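Orotidine 5'-phosphate decarboxylase (Sulfolobus solfataricus, PDB 4DBD) probably catalyses the decarboxylation of orotidine 5'-monophosphate to uridine 5'-monophosphate, the last step of de novo UMP synthesis, as a homodimeric TIM barrel. Local coordinates at residues G28-L33 / E55-F60; S4-A9 / E184-S189; K61-G66 / I83-I88. One frame throughout, in Å; residues are numbered along the deposited sequence.

Contact 1 of 3, residues G28-L33 / E55-F60; sequences GIKVGL and EIIVDF
In the predicted active site of the decarboxylase barrel, Lys30 on one parallel strand meets Asp59 on the next. Lys30 NZ lies 2.8 Å from Asp59 OD2, a salt bridge that uses the anti lone pair of that oxygen. The lysine chain leaves the backbone with CG opposite N (chi1 -174°), then bends at chi3 and chi4, which brings its ammonium round to the side of OD2 away from the other oxygen, while CG rests 3.6 Å from Asp59 CB. The same OD2 also takes a salt bridge from Lys61, predicted to be the proton donor, so two lysines flank one carboxylate oxygen. A methionine in place of Lys30 would probably take away one of the two cations at OD2, leaving Lys61 as the lysine still paired with it.

Beneath these groups runs the regular pairing of the second and third strands of a TIM barrel. Ile29 O accepts from Ile57 N, Ile57 O from Val31 N at 2.7 Å, and Val31 O from Asp59 N at 2.8 Å, the last almost straight at 176°. Lys30, Ile57 and Asp59 look into the barrel; Val31, Ile56 and Val58 face outward, where Val31 and Ile56 pack on Leu48 of helix 41-48.

At the C-terminal end the strands part, and a water bridges them, accepting from Leu33 N and donating to Asp59 O. Leu33 CG sits over one face of the Phe60 ring in a CH-pi contact, 3.9 Å from its centroid, and Val58 CG1 lies against the opposite face. Leu33 of the second subunit packs on Leu33 and Phe60.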
ATOM      1  N   GLY A  28      -7.189  15.653  13.422  1.00 23.93           N
ATOM      2  CA  GLY A  28      -7.656  14.484  12.709  1.00 21.81           C
ATOM      3  C   GLY A  28      -7.132  13.195  13.305  1.00 19.22           C
ATOM      4  O   GLY A  28      -6.320  13.188  14.246  1.00 23.50           O
ATOM      5  N   ILE A  29      -7.597  12.092  12.739  1.00 18.02           N
ATOM      6  CA  ILE A  29      -7.168  10.767  13.124  1.00 16.25           C
ATOM      7  C   ILE A  29      -6.838  10.035  11.834  1.00 18.56           C
ATOM      8  O   ILE A  29      -7.626  10.065  10.880  1.00 19.04           O
ATOM      9  CB  ILE A  29      -8.292  10.015  13.839  1.00 20.60           C
ATOM     10  CG1 ILE A  29      -8.584  10.675  15.184  1.00 26.27           C
ATOM     11  CG2 ILE A  29      -7.929   8.549  13.996  1.00 16.55           C
ATOM     12  CD1 ILE A  29      -9.876  10.218  15.823  1.00 29.10           C
ATOM     13  N   LYS A  30      -5.672   9.404  11.797  1.00 17.67           N
ATOM     14  CA  LYS A  30      -5.217   8.687  10.610  1.00 16.34           C
ATOM     15  C   LYS A  30      -5.280   7.184  10.887  1.00 17.25           C
ATOM     16  O   LYS A  30      -4.572   6.661  11.749  1.00 21.03           O
ATOM     17  CB  LYS A  30      -3.794   9.110  10.215  1.00 15.83           C
ATOM     18  CG  LYS A  30      -3.301   8.497   8.898  1.00 17.04           C
ATOM     19  CD  LYS A  30      -1.894   8.973   8.532  1.00 15.97           C
ATOM     20  CE  LYS A  30      -0.811   8.282   9.349  1.00 19.44           C
ATOM     21  NZ  LYS A  30      -0.615   6.860   8.971  1.00 19.87           N
ATOM     22  N   VAL A  31      -6.151   6.503  10.146  1.00 15.56           N
ATOM     23  CA  VAL A  31      -6.419   5.087  10.335  1.00 15.58           C
ATOM     24  C   VAL A  31      -5.588   4.255   9.364  1.00 20.14           C
ATOM     25  O   VAL A  31      -5.654   4.476   8.160  1.00 18.65           O
ATOM     26  CB  VAL A  31      -7.910   4.792  10.062  1.00 23.35           C
ATOM     27  CG1 VAL A  31      -8.198   3.321  10.236  1.00 29.00           C
ATOM     28  CG2 VAL A  31      -8.799   5.635  10.973  1.00 30.51           C
ATOM     29  N   GLY A  32      -4.830   3.288   9.880  1.00 23.16           N
ATOM     30  CA  GLY A  32      -3.953   2.480   9.052  1.00 25.20           C
ATOM     31  C   GLY A  32      -4.377   1.035   8.885  1.00 24.13           C
ATOM     32  O   GLY A  32      -5.372   0.591   9.467  1.00 22.32           O
ATOM     33  N   LEU A  33      -3.620   0.291   8.084  1.00 20.65           N
ATOM     34  CA  LEU A  33      -3.872  -1.139   7.922  1.00 19.59           C
ATOM     35  C   LEU A  33      -3.678  -1.937   9.216  1.00 17.85           C
ATOM     36  O   LEU A  33      -4.414  -2.899   9.471  1.00 21.12           O
ATOM     37  CB  LEU A  33      -2.997  -1.723   6.811  1.00 18.60           C
ATOM     38  CG  LEU A  33      -3.666  -1.808   5.441  1.00 22.80           C
ATOM     39  CD1 LEU A  33      -2.626  -1.996   4.345  1.00 24.61           C
ATOM     40  CD2 LEU A  33      -4.703  -2.934   5.429  1.00 28.26           C
ATOM     41  N   GLU A  55     -10.806  15.793  10.326  1.00 28.44           N
ATOM     42  CA  GLU A  55     -10.465  14.813   9.298  1.00 25.57           C
ATOM     43  C   GLU A  55     -10.276  13.390   9.806  1.00 22.48           C
ATOM     44  O   GLU A  55      -9.523  13.130  10.752  1.00 23.22           O
ATOM     45  CB  GLU A  55      -9.229  15.251   8.488  1.00 28.67           C
ATOM     46  CG  GLU A  55      -9.544  16.175   7.317  1.00 35.11           C
ATOM     47  CD  GLU A  55      -8.494  16.123   6.209  1.00 35.69           C
ATOM     48  OE1 GLU A  55      -8.002  17.197   5.797  1.00 36.55           O
ATOM     49  OE2 GLU A  55      -8.168  15.012   5.737  1.00 36.40           O
ATOM     50  N   ILE A  56     -10.982  12.467   9.163  1.00 21.13           N
ATOM     51  CA  ILE A  56     -10.687  11.055   9.302  1.00 15.38           C
ATOM     52  C   ILE A  56      -9.966  10.648   8.024  1.00 21.72           C
ATOM     53  O   ILE A  56     -10.538  10.670   6.923  1.00 20.00           O
ATOM     54  CB  ILE A  56     -11.950  10.218   9.577  1.00 19.58           C
ATOM     55  CG1 ILE A  56     -12.556  10.633  10.920  1.00 23.77           C
ATOM     56  CG2 ILE A  56     -11.630   8.732   9.571  1.00 21.85           C
ATOM     57  CD1 ILE A  56     -13.853   9.958  11.228  1.00 28.97           C
ATOM     58  N   ILE A  57      -8.678  10.346   8.175  1.00 17.83           N
ATOM     59  CA  ILE A  57      -7.837  10.010   7.039  1.00 18.56           C
ATOM     60  C   ILE A  57      -7.539   8.526   7.055  1.00 18.18           C
ATOM     61  O   ILE A  57      -7.124   7.977   8.074  1.00 25.29           O
ATOM     62  CB  ILE A  57      -6.497  10.778   7.085  1.00 17.38           C
ATOM     63  CG1 ILE A  57      -6.747  12.275   7.208  1.00 18.44           C
ATOM     64  CG2 ILE A  57      -5.648  10.460   5.843  1.00 16.11           C
ATOM     65  CD1 ILE A  57      -5.463  13.089   7.409  1.00 21.38           C
ATOM     66  N   VAL A  58      -7.771   7.862   5.929  1.00 14.73           N
ATOM     67  CA  VAL A  58      -7.393   6.466   5.816  1.00 13.08           C
ATOM     68  C   VAL A  58      -6.048   6.432   5.094  1.00 11.85           C
ATOM     69  O   VAL A  58      -5.894   7.022   4.018  1.00 16.25           O
ATOM     70  CB  VAL A  58      -8.450   5.631   5.058  1.00 14.87           C
ATOM     71  CG1 VAL A  58      -7.834   4.320   4.608  1.00 18.34           C
ATOM     72  CG2 VAL A  58      -9.659   5.380   5.961  1.00 23.55           C
ATOM     73  N   ASP A  59      -5.072   5.778   5.723  1.00 15.44           N
ATOM     74  CA  ASP A  59      -3.732   5.665   5.155  1.00 15.45           C
ATOM     75  C   ASP A  59      -3.379   4.191   4.950  1.00 12.29           C
ATOM     76  O   ASP A  59      -2.862   3.526   5.848  1.00 12.91           O
ATOM     77  CB  ASP A  59      -2.692   6.366   6.047  1.00 14.19           C
ATOM     78  CG  ASP A  59      -1.314   6.302   5.468  1.00 13.74           C
ATOM     79  OD1 ASP A  59      -1.211   5.935   4.275  1.00 15.43           O
ATOM     80  OD2 ASP A  59      -0.336   6.628   6.179  1.00 17.31           O
ATOM     81  N   PHE A  60      -3.688   3.686   3.758  1.00 13.46           N
ATOM     82  CA  PHE A  60      -3.234   2.378   3.337  1.00 15.37           C
ATOM     83  C   PHE A  60      -2.094   2.544   2.328  1.00 18.80           C
ATOM     84  O   PHE A  60      -1.783   1.608   1.575  1.00 17.58           O
ATOM     85  CB  PHE A  60      -4.376   1.598   2.679  1.00 15.33           C
ATOM     86  CG  PHE A  60      -5.459   1.169   3.631  1.00 17.04           C
ATOM     87  CD1 PHE A  60      -5.400   1.484   4.982  1.00 16.13           C
ATOM     88  CD2 PHE A  60      -6.536   0.435   3.166  1.00 22.59           C
ATOM     89  CE1 PHE A  60      -6.402   1.081   5.846  1.00 19.36           C
ATOM     90  CE2 PHE A  60      -7.541   0.025   4.027  1.00 24.92           C
ATOM     91  CZ  PHE A  60      -7.470   0.348   5.373  1.00 22.15           C
TER
HETATM   92  O   HOH W   1      -1.253   1.504   7.019  1.00 20.34           O

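Contact 2 of 3, residues S4-A9 / E184-S189; sequences SRVILA and EIIGRS. With SO4 (sulfate ion), chain B.
Sulfate O2 is gripped twice by one residue: Arg188 donates to it from its backbone N and from its side-chain NE, both at 2.8 Å, the second bond nearly straight at 170°. The guanidinium presents its edge to the anion, with the sulfur in its plane, and NH2 reaches the neighbouring O3 at 3.0 Å. A bend at chi3 (-79°) folds the arginine chain round O2 to make this double hold possible. Gly187 N donates to O4 at 2.8 Å, and Gln169 adds another hydrogen bond. Because Gly187 is the N-cap of helix 188-191, the anion also sits at a helix start, where the dipole would probably favour it. A side chain on Gly187 would run into O2 and crowd Ala9.

The sulfate probably came from the crystallisation liquor; its place at the end of strand 183-186 is consistent with the phosphate site of TIM-barrel enzymes, and Gly187 and Arg188 are predicted substrate-binding residues. Strand 183-186 is the eighth of the barrel and pairs in parallel with the first, 6-10, closing the cylinder. Along this seam Arg5 O accepts from Glu184 N, Glu184 O from Ile7 N, Ile7 O from Ile186 N and Ile186 O from Ala9 N; in the last the donor stands above the carbonyl plane.

Inside the barrel, Ile185 lies obliquely across Ile7, its CG1 3.9 Å from Ile7 CB, while its CG2 meets Ala9 CB at 3.8 Å. On the outer side Ile186 and Val6 meet at about a right angle, Ile186 CD1 lying 3.9 Å from Val6 CG2, and helix 196-210 packs over both.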
ATOM      1  N   SER A   4      -5.555  22.226  18.036  1.00 36.66           N
ATOM      2  CA  SER A   4      -4.518  21.210  17.888  1.00 33.28           C
ATOM      3  C   SER A   4      -4.004  21.112  16.459  1.00 31.72           C
ATOM      4  O   SER A   4      -4.729  21.374  15.496  1.00 34.50           O
ATOM      5  CB  SER A   4      -5.027  19.839  18.351  1.00 29.55           C
ATOM      6  OG  SER A   4      -4.001  18.858  18.254  1.00 27.13           O
ATOM      7  N   ARG A   5      -2.741  20.721  16.342  1.00 25.65           N
ATOM      8  CA  ARG A   5      -2.083  20.547  15.064  1.00 23.44           C
ATOM      9  C   ARG A   5      -1.736  19.083  14.898  1.00 13.91           C
ATOM     10  O   ARG A   5      -0.949  18.723  14.012  1.00 24.98           O
ATOM     11  CB  ARG A   5      -0.788  21.344  15.055  1.00 29.66           C
ATOM     12  CG  ARG A   5      -0.970  22.832  15.206  1.00 31.72           C
ATOM     13  CD  ARG A   5      -1.271  23.446  13.869  1.00 31.44           C
ATOM     14  NE  ARG A   5      -1.152  24.899  13.892  1.00 44.30           N
ATOM     15  CZ  ARG A   5      -0.628  25.613  12.903  1.00 49.97           C
ATOM     16  NH1 ARG A   5      -0.171  25.002  11.814  1.00 43.50           N
ATOM     17  NH2 ARG A   5      -0.556  26.935  13.000  1.00 50.97           N
ATOM     18  N   VAL A   6      -2.287  18.249  15.771  1.00 17.48           N
ATOM     19  CA  VAL A   6      -1.924  16.833  15.794  1.00 21.55           C
ATOM     20  C   VAL A   6      -2.923  15.933  15.077  1.00 25.77           C
ATOM     21  O   VAL A   6      -4.136  16.044  15.273  1.00 21.73           O
ATOM     22  CB  VAL A   6      -1.750  16.302  17.229  1.00 22.16           C
ATOM     23  CG1 VAL A   6      -1.550  14.798  17.216  1.00 19.90           C
ATOM     24  CG2 VAL A   6      -0.588  16.996  17.925  1.00 22.25           C
ATOM     25  N   ILE A   7      -2.401  15.040  14.241  1.00 20.55           N
ATOM     26  CA  ILE A   7      -3.213  13.977  13.662  1.00 21.27           C
ATOM     27  C   ILE A   7      -2.773  12.673  14.317  1.00 18.46           C
ATOM     28  O   ILE A   7      -1.604  12.287  14.208  1.00 19.01           O
ATOM     29  CB  ILE A   7      -3.029  13.874  12.122  1.00 17.47           C
ATOM     30  CG1 ILE A   7      -3.615  15.104  11.424  1.00 18.99           C
ATOM     31  CG2 ILE A   7      -3.688  12.599  11.597  1.00 19.17           C
ATOM     32  CD1 ILE A   7      -3.186  15.259   9.985  1.00 21.86           C
ATOM     33  N   LEU A   8      -3.687  12.008  15.019  1.00 15.72           N
ATOM     34  CA  LEU A   8      -3.354  10.750  15.674  1.00 16.65           C
ATOM     35  C   LEU A   8      -3.188   9.637  14.654  1.00 21.96           C
ATOM     36  O   LEU A   8      -4.101   9.361  13.874  1.00 21.57           O
ATOM     37  CB  LEU A   8      -4.428  10.339  16.692  1.00 18.92           C
ATOM     38  CG  LEU A   8      -4.251   8.961  17.332  1.00 16.68           C
ATOM     39  CD1 LEU A   8      -2.933   8.897  18.125  1.00 17.32           C
ATOM     40  CD2 LEU A   8      -5.434   8.590  18.234  1.00 18.38           C
ATOM     41  N   ALA A   9      -2.032   8.980  14.668  1.00 16.17           N
ATOM     42  CA  ALA A   9      -1.855   7.810  13.817  1.00 20.52           C
ATOM     43  C   ALA A   9      -2.308   6.612  14.613  1.00 17.16           C
ATOM     44  O   ALA A   9      -1.546   6.063  15.421  1.00 17.04           O
ATOM     45  CB  ALA A   9      -0.402   7.657  13.372  1.00 19.99           C
ATOM     46  N   GLU A 184       1.066  17.721  12.418  1.00 20.46           N
ATOM     47  CA  GLU A 184       1.994  16.637  12.712  1.00 17.61           C
ATOM     48  C   GLU A 184       1.272  15.338  13.013  1.00 20.61           C
ATOM     49  O   GLU A 184       0.330  15.293  13.816  1.00 20.30           O
ATOM     50  CB  GLU A 184       2.946  17.020  13.860  1.00 24.27           C
ATOM     51  CG  GLU A 184       4.120  17.844  13.367  1.00 22.29           C
ATOM     52  CD  GLU A 184       5.019  18.368  14.486  1.00 24.14           C
ATOM     53  OE1 GLU A 184       5.153  17.723  15.553  1.00 21.84           O
ATOM     54  OE2 GLU A 184       5.594  19.447  14.279  1.00 18.71           O
ATOM     55  N   ILE A 185       1.711  14.279  12.341  1.00 18.58           N
ATOM     56  CA  ILE A 185       1.153  12.953  12.543  1.00 18.81           C
ATOM     57  C   ILE A 185       1.964  12.228  13.594  1.00 21.87           C
ATOM     58  O   ILE A 185       3.173  12.047  13.447  1.00 19.50           O
ATOM     59  CB  ILE A 185       1.190  12.154  11.251  1.00 14.79           C
ATOM     60  CG1 ILE A 185       0.261  12.813  10.230  1.00 17.70           C
ATOM     61  CG2 ILE A 185       0.787  10.700  11.514  1.00 21.29           C
ATOM     62  CD1 ILE A 185       0.526  12.427   8.802  1.00 20.11           C
ATOM     63  N   ILE A 186       1.284  11.812  14.650  1.00 16.46           N
ATOM     64  CA  ILE A 186       1.927  11.227  15.813  1.00 17.39           C
ATOM     65  C   ILE A 186       1.210   9.945  16.205  1.00 20.99           C
ATOM     66  O   ILE A 186      -0.017   9.923  16.371  1.00 17.05           O
ATOM     67  CB  ILE A 186       1.938  12.233  16.982  1.00 19.20           C
ATOM     68  CG1 ILE A 186       2.535  13.559  16.501  1.00 21.07           C
ATOM     69  CG2 ILE A 186       2.721  11.676  18.168  1.00 23.48           C
ATOM     70  CD1 ILE A 186       2.476  14.681  17.509  1.00 24.33           C
ATOM     71  N   GLY A 187       1.979   8.870  16.322  1.00 17.09           N
ATOM     72  CA  GLY A 187       1.431   7.566  16.630  1.00 16.77           C
ATOM     73  C   GLY A 187       1.867   7.079  17.994  1.00 17.57           C
ATOM     74  O   GLY A 187       1.237   7.397  19.000  1.00 17.19           O
ATOM     75  N   ARG A 188       2.969   6.332  18.027  1.00 15.09           N
ATOM     76  CA  ARG A 188       3.409   5.640  19.244  1.00 20.01           C
ATOM     77  C   ARG A 188       3.558   6.550  20.460  1.00 19.39           C
ATOM     78  O   ARG A 188       3.241   6.144  21.581  1.00 21.20           O
ATOM     79  CB  ARG A 188       4.728   4.894  18.991  1.00 21.02           C
ATOM     80  CG  ARG A 188       4.537   3.549  18.299  1.00 27.29           C
ATOM     81  CD  ARG A 188       5.845   3.000  17.796  1.00 27.15           C
ATOM     82  NE  ARG A 188       6.238   3.639  16.544  1.00 28.27           N
ATOM     83  CZ  ARG A 188       7.307   3.290  15.839  1.00 29.92           C
ATOM     84  NH1 ARG A 188       8.085   2.306  16.275  1.00 26.62           N
ATOM     85  NH2 ARG A 188       7.588   3.918  14.698  1.00 25.10           N
ATOM     86  N   SER A 189       4.059   7.760  20.240  1.00 19.98           N
ATOM     87  CA  SER A 189       4.218   8.735  21.318  1.00 21.87           C
ATOM     88  C   SER A 189       2.922   8.897  22.125  1.00 23.70           C
ATOM     89  O   SER A 189       2.954   9.183  23.318  1.00 24.19           O
ATOM     90  CB  SER A 189       4.655  10.083  20.750  1.00 19.29           C
ATOM     91  OG  SER A 189       5.987  10.018  20.268  1.00 37.70           O
TER
HETATM   92  S   SO4 B 301       4.709   6.665  14.776  0.69 23.19           S
HETATM   93  O1  SO4 B 301       3.892   6.522  13.568  0.69 25.35           O
HETATM   94  O2  SO4 B 301       4.378   5.611  15.723  0.69 18.71           O
HETATM   95  O3  SO4 B 301       6.129   6.548  14.427  0.69 25.33           O
HETATM   96  O4  SO4 B 301       4.461   7.978  15.373  0.69 25.20           O

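Contact 3 of 3, residues K61-G66 / I83-I88; sequences KLADIG and IAHSFI
Two backbone hydrogen bonds tie Leu62 to the neighbouring parallel strand. Its N donates to Ile83 O at 3.2 Å, while its O accepts from His85 N at 2.8 Å, a nearly straight bond (175°) lying in the carbonyl plane. They bracket the single bridge between Leu62 and Ala84, whose CB atoms touch at 3.8 Å on the outer side, where Leu62 also meets helix 66-73.

The apolar contacts continue beyond the strand ends. Ile88 places CG2 against Ala63, 3.6 Å from its CB, while CD1 reaches back toward Leu62 O at 3.8 Å. CG1 of Ile88 occupies the tight position between backbone N and carbonyl carbon (chi1 63°), which turns both branches towards 61-66.

Lys61 lays its aliphatic chain obliquely across His85, its CB 3.8 Å from NE2 of the imidazole. The ring turns an edge to Lys61 O, which lies 3.5 Å from His85 CD2. His85 NE2 is hydrogen-bonded to Ala63 O of the second subunit, so the ring is held across the dimer interface. Lys61 NZ is placed between charges, making salt bridges to Asp59 and to Asp64 of the second subunit. Asp64 OD1 meanwhile accepts from Ile65 N at 2.7 Å.

Strand 55-62, helix 66-73 and strand 81-85 form one beta-alpha-beta unit of the TIM barrel; Asp59 and Lys61 at the end of its first strand, together with Lys30 of the same chain and Asp64 of the partner subunit, are consistent with the Lys-Asp-Lys-Asp array of OMP decarboxylases.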
ATOM      1  N   LYS A  61      -1.486   3.736   2.310  1.00 13.94           N
ATOM      2  CA  LYS A  61      -0.364   4.033   1.418  1.00 14.69           C
ATOM      3  C   LYS A  61      -0.650   3.525   0.017  1.00 13.88           C
ATOM      4  O   LYS A  61       0.154   2.790  -0.573  1.00 14.45           O
ATOM      5  CB  LYS A  61       0.924   3.405   1.937  1.00 15.61           C
ATOM      6  CG  LYS A  61       1.488   4.042   3.219  1.00 11.97           C
ATOM      7  CD  LYS A  61       1.828   5.519   3.013  1.00 14.52           C
ATOM      8  CE  LYS A  61       2.730   6.043   4.142  1.00 18.44           C
ATOM      9  NZ  LYS A  61       2.105   5.940   5.509  1.00 16.54           N
ATOM     10  N   LEU A  62      -1.787   3.946  -0.523  1.00 13.02           N
ATOM     11  CA  LEU A  62      -2.309   3.390  -1.765  1.00 14.19           C
ATOM     12  C   LEU A  62      -1.277   3.451  -2.886  1.00 14.95           C
ATOM     13  O   LEU A  62      -0.674   4.491  -3.136  1.00 13.88           O
ATOM     14  CB  LEU A  62      -3.583   4.116  -2.162  1.00 13.02           C
ATOM     15  CG  LEU A  62      -4.773   3.941  -1.202  1.00 11.68           C
ATOM     16  CD1 LEU A  62      -5.823   5.020  -1.436  1.00 15.03           C
ATOM     17  CD2 LEU A  62      -5.378   2.535  -1.319  1.00 16.33           C
ATOM     18  N   ALA A  63      -1.060   2.324  -3.557  1.00 12.57           N
ATOM     19  CA  ALA A  63       0.011   2.277  -4.557  1.00 12.81           C
ATOM     20  C   ALA A  63      -0.246   1.174  -5.574  1.00 12.62           C
ATOM     21  O   ALA A  63       0.512   0.213  -5.691  1.00 13.95           O
ATOM     22  CB  ALA A  63       1.348   2.100  -3.877  1.00 12.78           C
ATOM     23  N   ASP A  64      -1.343   1.309  -6.300  1.00 18.15           N
ATOM     24  CA  ASP A  64      -1.690   0.302  -7.290  1.00 16.12           C
ATOM     25  C   ASP A  64      -2.295   0.989  -8.499  1.00 15.22           C
ATOM     26  O   ASP A  64      -2.319   2.221  -8.580  1.00 14.09           O
ATOM     27  CB  ASP A  64      -2.656  -0.725  -6.677  1.00 14.89           C
ATOM     28  CG  ASP A  64      -2.441  -2.128  -7.218  1.00 15.80           C
ATOM     29  OD1 ASP A  64      -2.221  -2.260  -8.440  1.00 14.87           O
ATOM     30  OD2 ASP A  64      -2.495  -3.103  -6.431  1.00 18.72           O
ATOM     31  N   ILE A  65      -2.750   0.196  -9.460  1.00 15.51           N
ATOM     32  CA  ILE A  65      -3.477   0.740 -10.590  1.00 14.41           C
ATOM     33  C   ILE A  65      -4.817   1.309 -10.108  1.00 15.64           C
ATOM     34  O   ILE A  65      -5.295   0.978  -9.009  1.00 14.44           O
ATOM     35  CB  ILE A  65      -3.711  -0.329 -11.666  1.00 17.87           C
ATOM     36  CG1 ILE A  65      -4.603  -1.444 -11.110  1.00 14.50           C
ATOM     37  CG2 ILE A  65      -2.387  -0.903 -12.129  1.00 16.50           C
ATOM     38  CD1 ILE A  65      -5.096  -2.411 -12.192  1.00 21.77           C
ATOM     39  N   GLY A  66      -5.424   2.145 -10.945  1.00 15.60           N
ATOM     40  CA  GLY A  66      -6.609   2.896 -10.570  1.00 17.74           C
ATOM     41  C   GLY A  66      -7.750   1.999 -10.164  1.00 16.03           C
ATOM     42  O   GLY A  66      -8.385   2.237  -9.133  1.00 17.43           O
ATOM     43  N   ILE A  83      -4.742   8.691   1.814  1.00 13.83           N
ATOM     44  CA  ILE A  83      -3.337   8.874   1.458  1.00 14.09           C
ATOM     45  C   ILE A  83      -2.938   7.858   0.383  1.00 12.48           C
ATOM     46  O   ILE A  83      -3.213   6.656   0.501  1.00 15.16           O
ATOM     47  CB  ILE A  83      -2.442   8.774   2.707  1.00 16.81           C
ATOM     48  CG1 ILE A  83      -2.725   9.975   3.627  1.00 13.72           C
ATOM     49  CG2 ILE A  83      -0.961   8.674   2.314  1.00 15.02           C
ATOM     50  CD1 ILE A  83      -1.992   9.937   4.946  1.00 15.21           C
ATOM     51  N   ALA A  84      -2.347   8.363  -0.695  1.00 14.07           N
ATOM     52  CA  ALA A  84      -1.770   7.520  -1.744  1.00 12.52           C
ATOM     53  C   ALA A  84      -0.338   7.941  -2.008  1.00 12.68           C
ATOM     54  O   ALA A  84       0.042   9.073  -1.710  1.00 12.99           O
ATOM     55  CB  ALA A  84      -2.581   7.631  -3.031  1.00 13.83           C
ATOM     56  N   HIS A  85       0.453   7.035  -2.577  1.00 12.69           N
ATOM     57  CA  HIS A  85       1.835   7.360  -2.951  1.00 15.64           C
ATOM     58  C   HIS A  85       1.896   8.124  -4.258  1.00 14.95           C
ATOM     59  O   HIS A  85       1.214   7.769  -5.208  1.00 16.92           O
ATOM     60  CB  HIS A  85       2.668   6.086  -3.088  1.00 13.30           C
ATOM     61  CG  HIS A  85       3.337   5.665  -1.820  1.00 14.82           C
ATOM     62  ND1 HIS A  85       4.416   6.338  -1.290  1.00 13.91           N
ATOM     63  CD2 HIS A  85       3.071   4.642  -0.972  1.00 14.35           C
ATOM     64  CE1 HIS A  85       4.789   5.749  -0.167  1.00 16.10           C
ATOM     65  NE2 HIS A  85       3.990   4.719   0.048  1.00 13.95           N
ATOM     66  N   SER A  86       2.722   9.169  -4.306  1.00 15.72           N
ATOM     67  CA  SER A  86       2.971   9.872  -5.563  1.00 18.44           C
ATOM     68  C   SER A  86       3.731   9.022  -6.569  1.00 18.52           C
ATOM     69  O   SER A  86       3.501   9.131  -7.776  1.00 13.98           O
ATOM     70  CB  SER A  86       3.807  11.140  -5.318  1.00 15.43           C
ATOM     71  OG  SER A  86       3.128  12.060  -4.490  1.00 21.08           O
ATOM     72  N   PHE A  87       4.644   8.174  -6.087  0.51 17.71           N
ATOM     73  CA  PHE A  87       5.596   7.514  -6.995  0.51 17.57           C
ATOM     74  C   PHE A  87       4.942   6.591  -8.025  0.51 16.97           C
ATOM     75  O   PHE A  87       5.548   6.269  -9.060  0.51 16.87           O
ATOM     76  CB  PHE A  87       6.724   6.792  -6.228  0.51 18.27           C
ATOM     77  CG  PHE A  87       6.316   5.481  -5.605  0.51 15.73           C
ATOM     78  CD1 PHE A  87       6.315   4.309  -6.351  0.51 19.66           C
ATOM     79  CD2 PHE A  87       5.977   5.415  -4.264  0.51 17.71           C
ATOM     80  CE1 PHE A  87       5.945   3.097  -5.769  0.51 16.79           C
ATOM     81  CE2 PHE A  87       5.613   4.216  -3.682  0.51 16.83           C
ATOM     82  CZ  PHE A  87       5.597   3.056  -4.433  0.51 16.03           C
ATOM     83  N   ILE A  88       3.699   6.198  -7.768  1.00 14.48           N
ATOM     84  CA  ILE A  88       2.979   5.329  -8.714  1.00 16.68           C
ATOM     85  C   ILE A  88       2.578   6.031 -10.009  1.00 18.02           C
ATOM     86  O   ILE A  88       2.272   5.375 -11.005  1.00 19.09           O
ATOM     87  CB  ILE A  88       1.739   4.689  -8.083  1.00 15.86           C
ATOM     88  CG1 ILE A  88       0.731   5.756  -7.675  1.00 14.01           C
ATOM     89  CG2 ILE A  88       2.139   3.837  -6.871  1.00 22.09           C
ATOM     90  CD1 ILE A  88      -0.411   5.180  -6.852  1.00 17.67           C
TER

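From the N terminus, the chain enters contact 2 with 4-9, which leads into the first barrel strand, but that contact is completed only when 184-189 returns nearly the whole chain later. Contacts 1 and 3 both fall within this excursion. Contact 1 joins the second and third strands over helices 33-39 and 41-48; contact 3 then joins the third and fourth over helix 66-73, sharing strand 55-62. Contacts 1 and 2 meet directly where strand 28-32 pairs with 6-10, and Ile83 of contact 3 packs on Lys30. Contacts 2 and 3 lie on opposite sides of the chain's centre without touching. Contact 1 reaches the second subunit by packing, contact 3 also by salt bridges and hydrogen bonds.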